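Local atomic coordinates of Rab GDP-dissociation inhibitor (Saccharomyces cerevisiae, PDB entry 2BCG), a protein that regulates the GDP/GTP exchange of Rab GTPases such as Sec4 by inhibiting GDP dissociation, and extracts GDP-bound Ypt7 from vacuolar membranes. Residues S74-G77 and D81-V84; Y234-Y239 and A348-A353; R403-K408 and Y434-G439; L413-D418 and T427-D432. All blocks are in the same frame, centred on the assembly; numbering follows the deposited sequence. Where two conformers were deposited one is given.

Contact 1 of 4, residues S74-G77 and D81-V84; sequences SKFG and DWNV
Trp-82 gives its indole N-H to the backbone carbonyl of Phe-76, the one hydrogen bond between 74-77 and 81-84. NE1 stands 2.8 Å from Phe-76 O with an angle of 150° at the hydrogen, a moderately bent bond. The oxygen lies in the indole plane, whereas seen from the acceptor the donor sits above the carbonyl plane, 37° out of it, and so misses the lone-pair direction. A chi1 of -67° at Trp-82 puts CG opposite the carbonyl carbon and turns the indole edge that carries NE1 to the helix end. The same oxygen also accepts from the hydroxyl of Ser-358, which gives a buried carbonyl two donors.

This carbonyl belongs to the last residue of helix 69-76. Gly-77 leaves helical geometry with a positive phi, the chain turns back over three intervening residues, and Trp-82 returns to the helix end just before strand 84-85 begins. The contact thus closes a tight helix-to-strand connection.

Apolar contact adds to the bond. Phe-76 CB touches Trp-82 CZ2 at 3.7 Å, and CD1 of the phenyl ring is 3.9 Å from the same CZ2. The Phe-76 ring and the six-membered ring of Trp-82 meet obliquely, their centroids 5.7 Å apart. Leu-55 of helix 55-62 and Ile-316 of strand 303-317 pack against both aromatic side chains.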
loop_
_atom_site.group_PDB
_atom_site.type_symbol
_atom_site.label_atom_id
_atom_site.label_comp_id
_atom_site.label_asym_id
_atom_site.label_seq_id
_atom_site.Cartn_x
_atom_site.Cartn_y
_atom_site.Cartn_z
ATOM N N SER A 74 13.998 8.615 22.826
ATOM C CA SER A 74 15.106 9.567 22.836
ATOM C C SER A 74 16.007 9.443 21.602
ATOM O O SER A 74 16.480 10.450 21.068
ATOM C CB SER A 74 15.919 9.479 24.142
ATOM O OG SER A 74 16.528 8.209 24.283
ATOM N N LYS A 75 16.205 8.211 21.120
ATOM C CA LYS A 75 17.061 7.951 19.959
ATOM C C LYS A 75 16.324 8.194 18.637
ATOM O O LYS A 75 16.894 8.718 17.672
ATOM C CB LYS A 75 17.554 6.503 20.027
ATOM C CG LYS A 75 18.906 6.241 19.418
ATOM C CD LYS A 75 19.430 4.856 19.809
ATOM C CE LYS A 75 20.014 4.839 21.225
ATOM N NZ LYS A 75 21.026 3.753 21.419
ATOM N N PHE A 76 15.045 7.822 18.593
ATOM C CA PHE A 76 14.343 7.763 17.308
ATOM C C PHE A 76 13.042 8.526 17.187
ATOM O O PHE A 76 12.439 8.536 16.114
ATOM C CB PHE A 76 14.087 6.306 16.946
ATOM C CG PHE A 76 15.336 5.512 16.784
ATOM C CD1 PHE A 76 16.223 5.812 15.758
ATOM C CD2 PHE A 76 15.623 4.450 17.651
ATOM C CE1 PHE A 76 17.391 5.080 15.592
ATOM C CE2 PHE A 76 16.805 3.689 17.472
ATOM C CZ PHE A 76 17.678 4.023 16.455
ATOM N N GLY A 77 12.601 9.165 18.272
ATOM C CA GLY A 77 11.301 9.835 18.279
ATOM C C GLY A 77 10.128 8.890 18.466
ATOM O O GLY A 77 10.294 7.714 18.816
ATOM N N ASP A 81 5.720 8.032 13.962
ATOM C CA ASP A 81 6.474 8.533 12.825
ATOM C C ASP A 81 7.098 7.433 11.937
ATOM O O ASP A 81 7.642 7.721 10.858
ATOM C CB ASP A 81 7.638 9.406 13.313
ATOM C CG ASP A 81 7.195 10.777 13.798
ATOM O OD1 ASP A 81 8.112 11.577 14.139
ATOM O OD2 ASP A 81 5.971 11.049 13.840
ATOM N N TRP A 82 7.046 6.192 12.399
ATOM C CA TRP A 82 7.778 5.102 11.734
ATOM C C TRP A 82 6.806 4.135 11.059
ATOM O O TRP A 82 5.903 3.618 11.723
ATOM C CB TRP A 82 8.659 4.373 12.756
ATOM C CG TRP A 82 9.795 5.231 13.277
ATOM C CD1 TRP A 82 9.734 6.175 14.282
ATOM C CD2 TRP A 82 11.136 5.244 12.796
ATOM N NE1 TRP A 82 10.961 6.791 14.435
ATOM C CE2 TRP A 82 11.854 6.209 13.564
ATOM C CE3 TRP A 82 11.822 4.513 11.812
ATOM C CZ2 TRP A 82 13.210 6.466 13.349
ATOM C CZ3 TRP A 82 13.167 4.770 11.600
ATOM C CH2 TRP A 82 13.850 5.737 12.364
ATOM N N ASN A 83 7.027 3.895 9.765
ATOM C CA ASN A 83 6.229 2.949 8.975
ATOM C C ASN A 83 7.249 2.238 8.095
ATOM O O ASN A 83 7.545 2.671 6.989
ATOM C CB ASN A 83 5.216 3.678 8.084
ATOM C CG ASN A 83 4.205 4.453 8.892
ATOM O OD1 ASN A 83 3.331 3.855 9.520
ATOM N ND2 ASN A 83 4.336 5.789 8.913
ATOM N N VAL A 84 7.835 1.194 8.641
ATOM C CA VAL A 84 8.985 0.579 8.024
ATOM C C VAL A 84 8.603 -0.679 7.256
ATOM O O VAL A 84 8.117 -1.639 7.860
ATOM C CB VAL A 84 10.029 0.219 9.102
ATOM C CG1 VAL A 84 11.263 -0.428 8.456
ATOM C CG2 VAL A 84 10.350 1.435 9.965
#

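Contact 2 of 4, residues Y234-Y239 and A348-A353; sequences YLYPMY and AIVSDA
Two beta-sheets face each other here: strand 234-237, the middle strand of a three-stranded antiparallel sheet, lies over the end of strand 345-351 from the seven-stranded mixed sheet. The strands are not hydrogen-bonded partners, for the CA atoms of Tyr-236 and Val-350 remain 8.6 Å apart and side chains fill the interval.

The principal interaction is a CH-pi contact. Val-350 CG1 sits 3.8 Å from the centroid of the Tyr-236 ring, only 5° off the ring normal, so the methyl is centred over the face; its distances to the six ring carbons are nearly equal. Tyr-236 reaches this position with CG anti to the backbone N (chi1 -175°). On the opposite face, CD of Pro-237 lies toward the rim, leaving the ring between a methyl and a proline. Its hydroxyl hydrogen-bonds to Asp-85, which helps to fix the far end. A leucine at Tyr-236 would probably leave Val-350 CG1 without a flat face to rest on and Asp-85 without its hydroxyl partner.

Further along, the bent chain of Met-238 brings CE to 3.3 Å from Ala-353 O, a carbonyl that accepts a hydrogen bond from Lys-113.

Tyr-236 begins a region that interacts with Ypt1. Strand 112-114 borders 234-237 on one side and strand 91-92 on the other, while strands 330-334 and 362-369 flank 345-351.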
loop_
_atom_site.group_PDB
_atom_site.type_symbol
_atom_site.label_atom_id
_atom_site.label_comp_id
_atom_site.label_asym_id
_atom_site.label_seq_id
_atom_site.Cartn_x
_atom_site.Cartn_y
_atom_site.Cartn_z
ATOM N N TYR A 234 10.443 5.064 -10.936
ATOM C CA TYR A 234 9.711 4.569 -9.754
ATOM C C TYR A 234 8.898 5.573 -8.998
ATOM O O TYR A 234 9.307 6.738 -8.841
ATOM C CB TYR A 234 10.697 3.996 -8.739
ATOM C CG TYR A 234 11.605 2.920 -9.260
ATOM C CD1 TYR A 234 11.075 1.752 -9.799
ATOM C CD2 TYR A 234 12.982 3.012 -9.104
ATOM C CE1 TYR A 234 11.896 0.742 -10.268
ATOM C CE2 TYR A 234 13.819 2.002 -9.561
ATOM C CZ TYR A 234 13.275 0.854 -10.132
ATOM O OH TYR A 234 14.113 -0.160 -10.557
ATOM N N LEU A 235 7.802 5.065 -8.436
ATOM C CA LEU A 235 7.025 5.766 -7.406
ATOM C C LEU A 235 7.069 4.994 -6.057
ATOM O O LEU A 235 7.367 3.819 -6.041
ATOM C CB LEU A 235 5.566 5.887 -7.858
ATOM C CG LEU A 235 5.258 6.498 -9.235
ATOM C CD1 LEU A 235 3.760 6.444 -9.539
ATOM C CD2 LEU A 235 5.799 7.941 -9.290
ATOM N N TYR A 236 6.749 5.686 -4.970
ATOM C CA TYR A 236 6.717 5.068 -3.639
ATOM C C TYR A 236 5.567 5.720 -2.843
ATOM O O TYR A 236 5.397 6.926 -2.906
ATOM C CB TYR A 236 8.057 5.256 -2.913
ATOM C CG TYR A 236 8.116 4.541 -1.572
ATOM C CD1 TYR A 236 8.435 3.186 -1.495
ATOM C CD2 TYR A 236 7.804 5.224 -0.379
ATOM C CE1 TYR A 236 8.429 2.515 -0.274
ATOM C CE2 TYR A 236 7.815 4.557 0.839
ATOM C CZ TYR A 236 8.111 3.213 0.885
ATOM O OH TYR A 236 8.115 2.607 2.122
ATOM N N PRO A 237 4.771 4.921 -2.126
ATOM C CA PRO A 237 3.648 5.499 -1.363
ATOM C C PRO A 237 4.054 6.243 -0.093
ATOM O O PRO A 237 4.863 5.748 0.714
ATOM C CB PRO A 237 2.817 4.276 -0.953
ATOM C CG PRO A 237 3.804 3.156 -0.902
ATOM C CD PRO A 237 4.849 3.456 -1.968
ATOM N N MET A 238 3.424 7.395 0.123
ATOM C CA MET A 238 3.529 8.093 1.397
ATOM C C MET A 238 2.981 7.178 2.500
ATOM O O MET A 238 1.909 6.528 2.342
ATOM C CB MET A 238 2.708 9.395 1.351
ATOM C CG MET A 238 3.178 10.414 0.335
ATOM S SD MET A 238 4.879 10.943 0.625
ATOM C CE MET A 238 4.637 11.801 2.193
ATOM N N TYR A 239 3.728 7.143 3.600
ATOM C CA TYR A 239 3.478 6.294 4.777
ATOM C C TYR A 239 3.792 4.805 4.591
ATOM O O TYR A 239 3.546 4.004 5.497
ATOM C CB TYR A 239 2.057 6.448 5.334
ATOM C CG TYR A 239 1.678 7.824 5.762
ATOM C CD1 TYR A 239 2.145 8.393 6.963
ATOM C CD2 TYR A 239 0.849 8.578 4.960
ATOM C CE1 TYR A 239 1.733 9.686 7.351
ATOM C CE2 TYR A 239 0.425 9.832 5.333
ATOM C CZ TYR A 239 0.884 10.386 6.503
ATOM O OH TYR A 239 0.460 11.634 6.826
ATOM N N ALA A 348 17.116 -0.176 -1.279
ATOM C CA ALA A 348 15.955 0.696 -1.428
ATOM C C ALA A 348 16.041 1.681 -0.293
ATOM O O ALA A 348 16.058 1.301 0.884
ATOM C CB ALA A 348 14.649 -0.085 -1.325
ATOM N N ILE A 349 16.119 2.951 -0.643
ATOM C CA ILE A 349 16.283 4.004 0.352
ATOM C C ILE A 349 15.112 4.976 0.275
ATOM O O ILE A 349 14.766 5.451 -0.809
ATOM C CB ILE A 349 17.616 4.754 0.119
ATOM C CG1 ILE A 349 18.798 3.804 0.393
ATOM C CG2 ILE A 349 17.740 6.020 0.967
ATOM C CD1 ILE A 349 19.760 3.674 -0.786
ATOM N N VAL A 350 14.493 5.235 1.436
ATOM C CA VAL A 350 13.408 6.204 1.569
ATOM C C VAL A 350 13.676 6.938 2.892
ATOM O O VAL A 350 14.539 6.504 3.691
ATOM C CB VAL A 350 12.008 5.502 1.514
ATOM C CG1 VAL A 350 11.676 5.037 0.085
ATOM C CG2 VAL A 350 11.952 4.324 2.541
ATOM N N SER A 351 12.946 8.003 3.159
ATOM C CA SER A 351 13.283 8.804 4.312
ATOM C C SER A 351 12.052 9.550 4.836
ATOM O O SER A 351 10.928 9.207 4.510
ATOM C CB SER A 351 14.430 9.738 3.937
ATOM O OG SER A 351 14.018 10.664 2.943
ATOM N N ASP A 352 12.292 10.585 5.634
ATOM C CA ASP A 352 11.191 11.351 6.225
ATOM C C ASP A 352 10.295 11.971 5.134
ATOM O O ASP A 352 9.124 12.311 5.403
ATOM C CB ASP A 352 11.623 12.323 7.381
ATOM C CG ASP A 352 12.235 13.650 6.884
ATOM O OD1 ASP A 352 12.909 14.325 7.707
ATOM O OD2 ASP A 352 12.053 14.027 5.721
ATOM N N ALA A 353 10.820 12.119 3.904
ATOM C CA ALA A 353 10.051 12.696 2.789
ATOM C C ALA A 353 8.837 11.852 2.408
ATOM O O ALA A 353 7.905 12.331 1.759
ATOM C CB ALA A 353 10.944 12.890 1.560
#

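Contact 3 of 4, residues R403-K408 and Y434-G439; sequences REDGSK and YFRVTG
Gly-406, with a phi of 96°, turns the loop that follows strand 391-402, and the carbonyl just before it, Asp-405 O, accepts from Arg-436 on the last turns of helix 424-438. An Asx turn shapes this loop: Asp-405 OD1 takes the backbone N-H of Ser-407 at 3.0 Å.

Arg-436 approaches edge-on. Its NE is 2.8 Å from Asp-405 O, in the carbonyl plane and on a lone pair, with 155° at the hydrogen; NH2 adds a weak bond to the same oxygen. Bends at chi2 and chi3 bring the guanidinium edge to this carbonyl. NH1 forms a salt bridge with Asp-432, and NH2 also reaches Leu-413 O in a probable hydrogen bond, so the group is held against rotation. A methionine at Arg-436 would probably leave Asp-405 O without its donors from the helix and Asp-432 without this positive partner.

The carboxylate of Asp-405 takes no part in a salt bridge with Arg-436, as OD2 remains 5.0 Å from NE. A water completes the link, donating to Glu-404 O at 2.8 Å and weakly accepting from Arg-436 NH2 at 3.1 Å.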
loop_
_atom_site.group_PDB
_atom_site.type_symbol
_atom_site.label_atom_id
_atom_site.label_comp_id
_atom_site.label_asym_id
_atom_site.label_seq_id
_atom_site.Cartn_x
_atom_site.Cartn_y
_atom_site.Cartn_z
ATOM N N ARG A 403 2.060 -25.344 -5.068
ATOM C CA ARG A 403 2.369 -26.588 -5.768
ATOM C C ARG A 403 1.475 -26.729 -7.005
ATOM O O ARG A 403 1.926 -27.231 -8.042
ATOM C CB ARG A 403 2.188 -27.752 -4.798
ATOM C CG ARG A 403 3.257 -27.837 -3.715
ATOM C CD ARG A 403 3.044 -29.018 -2.769
ATOM N NE ARG A 403 3.961 -28.965 -1.623
ATOM C CZ ARG A 403 5.235 -29.376 -1.645
ATOM N NH1 ARG A 403 5.766 -29.893 -2.756
ATOM N NH2 ARG A 403 5.990 -29.257 -0.553
ATOM N N GLU A 404 0.218 -26.287 -6.895
ATOM C CA GLU A 404 -0.775 -26.401 -7.976
ATOM C C GLU A 404 -1.570 -25.097 -8.141
ATOM O O GLU A 404 -1.518 -24.236 -7.248
ATOM C CB GLU A 404 -1.730 -27.592 -7.731
ATOM C CG GLU A 404 -1.059 -28.954 -7.471
ATOM C CD GLU A 404 -0.297 -29.514 -8.677
ATOM O OE1 GLU A 404 -0.588 -29.122 -9.839
ATOM O OE2 GLU A 404 0.612 -30.359 -8.466
ATOM N N ASP A 405 -2.274 -24.937 -9.272
ATOM C CA ASP A 405 -2.882 -23.650 -9.629
ATOM C C ASP A 405 -4.223 -23.382 -8.944
ATOM O O ASP A 405 -4.795 -22.318 -9.111
ATOM C CB ASP A 405 -2.914 -23.390 -11.148
ATOM C CG ASP A 405 -4.017 -24.147 -11.891
ATOM O OD1 ASP A 405 -4.807 -24.913 -11.283
ATOM O OD2 ASP A 405 -4.100 -23.926 -13.118
ATOM N N GLY A 406 -4.714 -24.356 -8.183
ATOM C CA GLY A 406 -5.941 -24.215 -7.402
ATOM C C GLY A 406 -7.179 -24.750 -8.098
ATOM O O GLY A 406 -8.226 -24.812 -7.508
ATOM N N SER A 407 -7.069 -25.134 -9.365
ATOM C CA SER A 407 -8.268 -25.585 -10.079
ATOM C C SER A 407 -8.824 -26.857 -9.466
ATOM O O SER A 407 -10.048 -27.057 -9.458
ATOM C CB SER A 407 -7.975 -25.795 -11.567
ATOM O OG SER A 407 -6.880 -26.675 -11.759
ATOM N N LYS A 408 -7.933 -27.728 -8.986
ATOM C CA LYS A 408 -8.362 -29.022 -8.456
ATOM C C LYS A 408 -9.092 -28.961 -7.117
ATOM O O LYS A 408 -9.974 -29.780 -6.851
ATOM C CB LYS A 408 -7.191 -29.984 -8.324
ATOM C CG LYS A 408 -6.616 -30.469 -9.626
ATOM C CD LYS A 408 -5.587 -31.553 -9.298
ATOM C CE LYS A 408 -4.769 -31.937 -10.510
ATOM N NZ LYS A 408 -3.555 -32.672 -10.072
ATOM N N TYR A 434 -6.338 -14.272 -10.766
ATOM C CA TYR A 434 -7.670 -13.847 -11.158
ATOM C C TYR A 434 -8.169 -14.708 -12.328
ATOM O O TYR A 434 -9.328 -15.157 -12.312
ATOM C CB TYR A 434 -7.665 -12.387 -11.556
ATOM C CG TYR A 434 -9.022 -11.838 -11.892
ATOM C CD1 TYR A 434 -9.560 -11.989 -13.169
ATOM C CD2 TYR A 434 -9.780 -11.178 -10.925
ATOM C CE1 TYR A 434 -10.794 -11.472 -13.487
ATOM C CE2 TYR A 434 -11.026 -10.658 -11.226
ATOM C CZ TYR A 434 -11.530 -10.813 -12.509
ATOM O OH TYR A 434 -12.769 -10.301 -12.785
ATOM N N PHE A 435 -7.306 -14.917 -13.327
ATOM C CA PHE A 435 -7.614 -15.805 -14.477
ATOM C C PHE A 435 -7.928 -17.226 -13.997
ATOM O O PHE A 435 -8.914 -17.848 -14.447
ATOM C CB PHE A 435 -6.446 -15.795 -15.480
ATOM C CG PHE A 435 -6.661 -16.695 -16.667
ATOM C CD1 PHE A 435 -5.900 -17.850 -16.819
ATOM C CD2 PHE A 435 -7.634 -16.399 -17.611
ATOM C CE1 PHE A 435 -6.111 -18.707 -17.940
ATOM C CE2 PHE A 435 -7.855 -17.236 -18.724
ATOM C CZ PHE A 435 -7.099 -18.390 -18.876
ATOM N N ARG A 436 -7.119 -17.746 -13.078
ATOM C CA ARG A 436 -7.359 -19.065 -12.463
ATOM C C ARG A 436 -8.716 -19.139 -11.750
ATOM O O ARG A 436 -9.475 -20.131 -11.895
ATOM C CB ARG A 436 -6.225 -19.454 -11.502
ATOM C CG ARG A 436 -4.930 -19.858 -12.214
ATOM C CD ARG A 436 -3.666 -19.498 -11.428
ATOM N NE ARG A 436 -3.642 -19.991 -10.062
ATOM C CZ ARG A 436 -2.768 -19.531 -9.153
ATOM N NH1 ARG A 436 -1.892 -18.589 -9.516
ATOM N NH2 ARG A 436 -2.770 -19.993 -7.899
ATOM N N VAL A 437 -9.045 -18.085 -11.008
ATOM C CA VAL A 437 -10.306 -18.043 -10.249
ATOM C C VAL A 437 -11.535 -17.875 -11.164
ATOM O O VAL A 437 -12.551 -18.575 -10.989
ATOM C CB VAL A 437 -10.236 -16.931 -9.163
ATOM C CG1 VAL A 437 -11.620 -16.667 -8.536
ATOM C CG2 VAL A 437 -9.252 -17.307 -8.094
ATOM N N THR A 438 -11.469 -16.958 -12.127
ATOM C CA THR A 438 -12.663 -16.579 -12.908
ATOM C C THR A 438 -12.749 -17.223 -14.303
ATOM O O THR A 438 -13.837 -17.233 -14.922
ATOM C CB THR A 438 -12.747 -15.052 -13.130
ATOM O OG1 THR A 438 -11.736 -14.663 -14.075
ATOM C CG2 THR A 438 -12.654 -14.255 -11.809
ATOM N N GLY A 439 -11.618 -17.711 -14.822
ATOM C CA GLY A 439 -11.567 -18.333 -16.163
ATOM C C GLY A 439 -11.405 -17.380 -17.335
ATOM O O GLY A 439 -11.381 -17.800 -18.498
HETATM O O HOH W 1 -3.160 -22.342 -5.933
#

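Contact 4 of 4, residues L413-D418 and T427-D432; sequences LSRSYD and TDDVKD
A chi1 of -163° swings the carboxylate of Asp-429 out from helix 424-438 to the backbone of Arg-415, whose own first torsion, with CG opposite the carbonyl carbon, lays its aliphatic chain beside that carboxylate. OD2 accepts the N-H of Arg-415 at 2.9 Å, an almost straight bond with 175° at the hydrogen. The donor comes in on the syn side, 24° out of the carboxylate plane.

Ser-414 closes around the same oxygen through carbon: its CA is 3.5 Å from Asp-429 OD2. Arg-415 CG is 3.8 Å from each carboxylate oxygen, but the guanidinium passes on, its plane steeply inclined to that of the carboxylate, and makes its salt bridge with Glu-401. The acid is therefore paired with a peptide N-H and not with the nearby arginine charge.

Segment 413-418 leaves the outermost strand, 411-413, of a five-stranded parallel sheet, consistent with the Rossmann-like clan to which the family belongs, and leads back to helix 424-438. Asp-429 ties that exit loop to the helix.

Two waters bring the donors to the buried carboxylate to three, two of them on OD2. One donates to Asp-429 OD1 at 2.6 Å and to Leu-413 O; the other donates to Asp-429 OD2 at 2.7 Å and to Arg-415 O.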
loop_
_atom_site.group_PDB
_atom_site.type_symbol
_atom_site.label_atom_id
_atom_site.label_comp_id
_atom_site.label_asym_id
_atom_site.label_seq_id
_atom_site.Cartn_x
_atom_site.Cartn_y
_atom_site.Cartn_z
ATOM N N LEU A 413 -3.624 -19.944 -4.312
ATOM C CA LEU A 413 -2.565 -19.402 -3.452
ATOM C C LEU A 413 -1.681 -18.436 -4.174
ATOM O O LEU A 413 -1.340 -18.595 -5.368
ATOM C CB LEU A 413 -1.726 -20.542 -2.886
ATOM C CG LEU A 413 -2.560 -21.537 -2.057
ATOM C CD1 LEU A 413 -1.800 -22.796 -1.676
ATOM C CD2 LEU A 413 -3.220 -20.886 -0.835
ATOM N N SER A 414 -1.264 -17.414 -3.425
ATOM C CA SER A 414 -0.305 -16.461 -3.971
ATOM C C SER A 414 1.139 -16.921 -3.753
ATOM O O SER A 414 1.416 -17.792 -2.901
ATOM C CB SER A 414 -0.522 -15.078 -3.305
ATOM O OG SER A 414 -0.392 -15.208 -1.886
ATOM N N ARG A 415 2.058 -16.282 -4.475
ATOM C CA ARG A 415 3.484 -16.488 -4.285
ATOM C C ARG A 415 4.053 -15.563 -3.182
ATOM O O ARG A 415 3.609 -14.420 -3.013
ATOM C CB ARG A 415 4.216 -16.206 -5.601
ATOM C CG ARG A 415 3.782 -17.085 -6.822
ATOM C CD ARG A 415 4.449 -16.568 -8.090
ATOM N NE ARG A 415 5.878 -16.856 -7.986
ATOM C CZ ARG A 415 6.450 -18.006 -8.328
ATOM N NH1 ARG A 415 5.724 -18.993 -8.870
ATOM N NH2 ARG A 415 7.761 -18.163 -8.150
ATOM N N SER A 416 5.035 -16.051 -2.431
ATOM C CA SER A 416 5.736 -15.151 -1.488
ATOM C C SER A 416 6.311 -13.958 -2.239
ATOM O O SER A 416 6.657 -14.065 -3.426
ATOM C CB SER A 416 6.886 -15.854 -0.771
ATOM O OG SER A 416 6.468 -17.012 -0.109
ATOM N N TYR A 417 6.419 -12.805 -1.573
ATOM C CA TYR A 417 6.979 -11.620 -2.274
ATOM C C TYR A 417 8.463 -11.823 -2.525
ATOM O O TYR A 417 9.201 -12.212 -1.617
ATOM C CB TYR A 417 6.716 -10.353 -1.450
ATOM C CG TYR A 417 5.224 -10.174 -1.251
ATOM C CD1 TYR A 417 4.416 -9.790 -2.331
ATOM C CD2 TYR A 417 4.609 -10.455 -0.029
ATOM C CE1 TYR A 417 3.044 -9.700 -2.223
ATOM C CE2 TYR A 417 3.210 -10.331 0.117
ATOM C CZ TYR A 417 2.436 -9.948 -0.993
ATOM O OH TYR A 417 1.058 -9.862 -0.899
ATOM N N ASP A 418 8.853 -11.598 -3.777
ATOM C CA ASP A 418 10.156 -12.057 -4.247
ATOM C C ASP A 418 11.239 -10.982 -4.082
ATOM O O ASP A 418 11.002 -9.937 -3.461
ATOM C CB ASP A 418 10.040 -12.588 -5.695
ATOM C CG ASP A 418 9.724 -11.507 -6.725
ATOM O OD1 ASP A 418 9.246 -11.854 -7.851
ATOM O OD2 ASP A 418 9.982 -10.318 -6.462
ATOM N N THR A 427 1.879 -7.997 -9.449
ATOM C CA THR A 427 0.669 -7.827 -10.285
ATOM C C THR A 427 0.539 -8.955 -11.321
ATOM O O THR A 427 -0.570 -9.339 -11.696
ATOM C CB THR A 427 0.557 -6.445 -10.936
ATOM O OG1 THR A 427 1.778 -6.136 -11.591
ATOM C CG2 THR A 427 0.295 -5.401 -9.862
ATOM N N ASP A 428 1.662 -9.475 -11.803
ATOM C CA ASP A 428 1.595 -10.694 -12.638
ATOM C C ASP A 428 0.866 -11.795 -11.870
ATOM O O ASP A 428 0.033 -12.518 -12.450
ATOM C CB ASP A 428 2.983 -11.185 -13.080
ATOM C CG ASP A 428 3.618 -10.278 -14.110
ATOM O OD1 ASP A 428 4.836 -10.466 -14.348
ATOM O OD2 ASP A 428 2.926 -9.410 -14.689
ATOM N N ASP A 429 1.204 -11.948 -10.576
ATOM C CA ASP A 429 0.593 -12.983 -9.735
ATOM C C ASP A 429 -0.904 -12.688 -9.555
ATOM O O ASP A 429 -1.746 -13.576 -9.721
ATOM C CB ASP A 429 1.291 -13.053 -8.373
ATOM C CG ASP A 429 1.006 -14.342 -7.623
ATOM O OD1 ASP A 429 0.686 -15.378 -8.287
ATOM O OD2 ASP A 429 1.129 -14.332 -6.378
ATOM N N VAL A 430 -1.264 -11.447 -9.231
ATOM C CA VAL A 430 -2.692 -11.083 -9.178
ATOM C C VAL A 430 -3.443 -11.482 -10.463
ATOM O O VAL A 430 -4.497 -12.095 -10.407
ATOM C CB VAL A 430 -2.838 -9.566 -8.963
ATOM C CG1 VAL A 430 -4.287 -9.066 -9.225
ATOM C CG2 VAL A 430 -2.378 -9.207 -7.533
ATOM N N LYS A 431 -2.896 -11.109 -11.619
ATOM C CA LYS A 431 -3.597 -11.356 -12.900
ATOM C C LYS A 431 -3.726 -12.850 -13.139
ATOM O O LYS A 431 -4.792 -13.340 -13.584
ATOM C CB LYS A 431 -2.844 -10.722 -14.076
ATOM C CG LYS A 431 -3.050 -9.203 -14.191
ATOM C CD LYS A 431 -2.327 -8.533 -15.403
ATOM C CE LYS A 431 -0.830 -8.332 -15.174
ATOM N NZ LYS A 431 -0.128 -7.541 -16.258
ATOM N N ASP A 432 -2.667 -13.591 -12.821
ATOM C CA ASP A 432 -2.682 -15.031 -13.017
ATOM C C ASP A 432 -3.726 -15.680 -12.097
ATOM O O ASP A 432 -4.522 -16.520 -12.547
ATOM C CB ASP A 432 -1.280 -15.605 -12.765
ATOM C CG ASP A 432 -1.228 -17.092 -12.969
ATOM O OD1 ASP A 432 -0.716 -17.812 -12.069
ATOM O OD2 ASP A 432 -1.742 -17.567 -14.033
HETATM O O HOH W 2 0.116 -17.817 -7.503
HETATM O O HOH W 3 2.207 -12.511 -4.637
#

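How the contacts relate
Along the chain contact 1 comes first and contact 2 follows, while contact 4 falls within the span between the two segments of contact 3. The four form two pairs in space. Contacts 1 and 2, with centres 15 Å apart, touch where Asn-83 CB lies 3.1 Å from Tyr-239 O; both reach strands of the seven-stranded mixed sheet. Contacts 3 and 4, centres 12 Å apart, share helix 424-438 and touch through Arg-436, whose NH1 packs 4.3 Å from Asp-429 OD1. Contacts 1 and 3 are farthest apart, about 42 Å between centres, on opposite sides of the chain's centre. Contact 2 includes residues 236-239 of a region that interacts with Ypt1, whereas the last helix, 424-438, carries the second pair.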